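Long-range contact in protein transport protein SEC16 (Saccharomyces cerevisiae, PDB 3MZK), which helps initiate assembly of the COPII coat for vesicle budding from the endoplasmic reticulum and selection of cargo, and also acts in autophagy: residues L281-I286 with L300-V306. Residues are numbered along the deposited sequence; the frame is centred on the assembly and turned at random.
Sequences LIEFGI and LFIIGNV
Two successive helices of the alpha-helical Sec23-binding domain, 275-290 and 294-303, form a helical hairpin, and L281, G285, L300 and F301 make up much of its inner face. The backbones come closest at L281 and L300, whose CA atoms are 5.5 Å apart. The bare CA of G285 lies 3.8 Å from F301 CE1, and the tip of that ring, CZ, reaches G285 O at 3.5 Å. The CB of F301 points away, but with CG beside the backbone N (chi1 -67°) the ring swings back to the L281-G285 turn, with I282 O at its edge near the ring plane. F321 meets the same ring. The CB of L300 points toward helix 275-290, and its CD1 touches F284 CD1 at 3.5 Å and G285 N at 3.6 Å; W252 and V256 of helix 252-261 pack on L300. Helix 294-303 ends in a Schellman motif: N305 has positive phi, V306 N bonds back to F301 O and N305 N to I302 O. L281 reaches this end with one branch, CD1 lying 3.8 Å from G304 CA, and its side chain crosses I303 at about a right angle. Beyond the turn, V306 CG2 rests on I282 CG1 at 3.9 Å.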
loop_
_atom_site.group_PDB
_atom_site.type_symbol
_atom_site.label_atom_id
_atom_site.label_comp_id
_atom_site.label_asym_id
_atom_site.label_seq_id
_atom_site.Cartn_x
_atom_site.Cartn_y
_atom_site.Cartn_z
ATOM N N LEU B 281 1.809 -9.902 18.129
ATOM C CA LEU B 281 1.306 -11.149 18.688
ATOM C C LEU B 281 2.319 -12.278 18.535
ATOM O O LEU B 281 2.563 -13.044 19.468
ATOM C CB LEU B 281 -0.029 -11.532 18.047
ATOM C CG LEU B 281 -1.229 -10.681 18.470
ATOM C CD1 LEU B 281 -2.496 -11.136 17.774
ATOM C CD2 LEU B 281 -1.397 -10.744 19.966
ATOM N N ILE B 282 2.919 -12.375 17.357
ATOM C CA ILE B 282 3.913 -13.402 17.109
ATOM C C ILE B 282 5.210 -13.129 17.876
ATOM O O ILE B 282 5.707 -13.998 18.587
ATOM C CB ILE B 282 4.176 -13.549 15.617
ATOM C CG1 ILE B 282 2.865 -13.891 14.906
ATOM C CG2 ILE B 282 5.226 -14.613 15.368
ATOM C CD1 ILE B 282 2.983 -13.953 13.403
ATOM N N GLU B 283 5.748 -11.922 17.747
ATOM C CA GLU B 283 6.949 -11.545 18.491
ATOM C C GLU B 283 6.810 -11.799 19.989
ATOM O O GLU B 283 7.734 -12.292 20.636
ATOM C CB GLU B 283 7.285 -10.077 18.247
ATOM C CG GLU B 283 7.920 -9.826 16.901
ATOM C CD GLU B 283 9.240 -10.542 16.761
ATOM O OE1 GLU B 283 10.072 -10.425 17.686
ATOM O OE2 GLU B 283 9.443 -11.231 15.741
ATOM N N PHE B 284 5.649 -11.456 20.532
ATOM C CA PHE B 284 5.391 -11.596 21.958
ATOM C C PHE B 284 5.093 -13.054 22.314
ATOM O O PHE B 284 5.409 -13.515 23.414
ATOM C CB PHE B 284 4.224 -10.694 22.373
ATOM C CG PHE B 284 4.093 -10.513 23.856
ATOM C CD1 PHE B 284 2.875 -10.185 24.420
ATOM C CD2 PHE B 284 5.189 -10.655 24.685
ATOM C CE1 PHE B 284 2.749 -10.014 25.787
ATOM C CE2 PHE B 284 5.070 -10.487 26.047
ATOM C CZ PHE B 284 3.848 -10.163 26.599
ATOM N N GLY B 285 4.480 -13.775 21.378
ATOM C CA GLY B 285 4.229 -15.196 21.547
ATOM C C GLY B 285 5.508 -16.019 21.536
ATOM O O GLY B 285 5.531 -17.149 22.016
ATOM N N ILE B 286 6.571 -15.448 20.974
ATOM C CA ILE B 286 7.882 -16.079 20.970
ATOM C C ILE B 286 8.549 -15.861 22.316
ATOM O O ILE B 286 9.003 -16.803 22.958
ATOM C CB ILE B 286 8.780 -15.497 19.866
ATOM C CG1 ILE B 286 8.403 -16.089 18.509
ATOM C CG2 ILE B 286 10.243 -15.764 20.169
ATOM C CD1 ILE B 286 8.996 -15.348 17.345
ATOM N N LEU B 300 -1.681 -16.245 22.184
ATOM C CA LEU B 300 -1.364 -15.204 21.206
ATOM C C LEU B 300 -1.402 -15.725 19.773
ATOM O O LEU B 300 -1.928 -15.054 18.887
ATOM C CB LEU B 300 -0.012 -14.543 21.499
ATOM C CG LEU B 300 0.200 -14.064 22.939
ATOM C CD1 LEU B 300 1.326 -13.046 23.010
ATOM C CD2 LEU B 300 -1.083 -13.484 23.511
ATOM N N PHE B 301 -0.856 -16.917 19.549
ATOM C CA PHE B 301 -0.824 -17.517 18.212
ATOM C C PHE B 301 -2.229 -17.790 17.690
ATOM O O PHE B 301 -2.512 -17.590 16.504
ATOM C CB PHE B 301 -0.004 -18.815 18.209
ATOM C CG PHE B 301 1.460 -18.611 18.472
ATOM C CD1 PHE B 301 2.080 -17.416 18.142
ATOM C CD2 PHE B 301 2.217 -19.615 19.060
ATOM C CE1 PHE B 301 3.438 -17.227 18.385
ATOM C CE2 PHE B 301 3.576 -19.433 19.308
ATOM C CZ PHE B 301 4.187 -18.238 18.969
ATOM N N ILE B 302 -3.100 -18.254 18.582
ATOM C CA ILE B 302 -4.502 -18.486 18.250
ATOM C C ILE B 302 -5.194 -17.192 17.815
ATOM O O ILE B 302 -5.839 -17.136 16.761
ATOM C CB ILE B 302 -5.256 -19.084 19.447
ATOM C CG1 ILE B 302 -4.770 -20.509 19.714
ATOM C CG2 ILE B 302 -6.752 -19.076 19.195
ATOM C CD1 ILE B 302 -5.145 -21.046 21.084
ATOM N N ILE B 303 -5.058 -16.150 18.629
ATOM C CA ILE B 303 -5.630 -14.852 18.293
ATOM C C ILE B 303 -5.089 -14.366 16.957
ATOM O O ILE B 303 -5.820 -13.787 16.156
ATOM C CB ILE B 303 -5.319 -13.803 19.368
ATOM C CG1 ILE B 303 -5.899 -14.228 20.714
ATOM C CG2 ILE B 303 -5.875 -12.451 18.967
ATOM C CD1 ILE B 303 -5.467 -13.345 21.859
ATOM N N GLY B 304 -3.804 -14.607 16.720
ATOM C CA GLY B 304 -3.158 -14.168 15.498
ATOM C C GLY B 304 -3.469 -15.056 14.313
ATOM O O GLY B 304 -3.023 -14.795 13.199
ATOM N N ASN B 305 -4.246 -16.105 14.556
ATOM C CA ASN B 305 -4.552 -17.101 13.532
ATOM C C ASN B 305 -3.319 -17.728 12.894
ATOM O O ASN B 305 -3.309 -18.013 11.697
ATOM C CB ASN B 305 -5.463 -16.523 12.450
ATOM C CG ASN B 305 -6.922 -16.805 12.718
ATOM O OD1 ASN B 305 -7.348 -16.872 13.869
ATOM N ND2 ASN B 305 -7.696 -16.997 11.656
ATOM N N VAL B 306 -2.282 -17.945 13.695
ATOM C CA VAL B 306 -1.068 -18.569 13.193
ATOM C C VAL B 306 -1.322 -20.044 12.908
ATOM O O VAL B 306 -1.915 -20.747 13.721
ATOM C CB VAL B 306 0.085 -18.435 14.197
ATOM C CG1 VAL B 306 1.281 -19.254 13.740
ATOM C CG2 VAL B 306 0.458 -16.969 14.386
#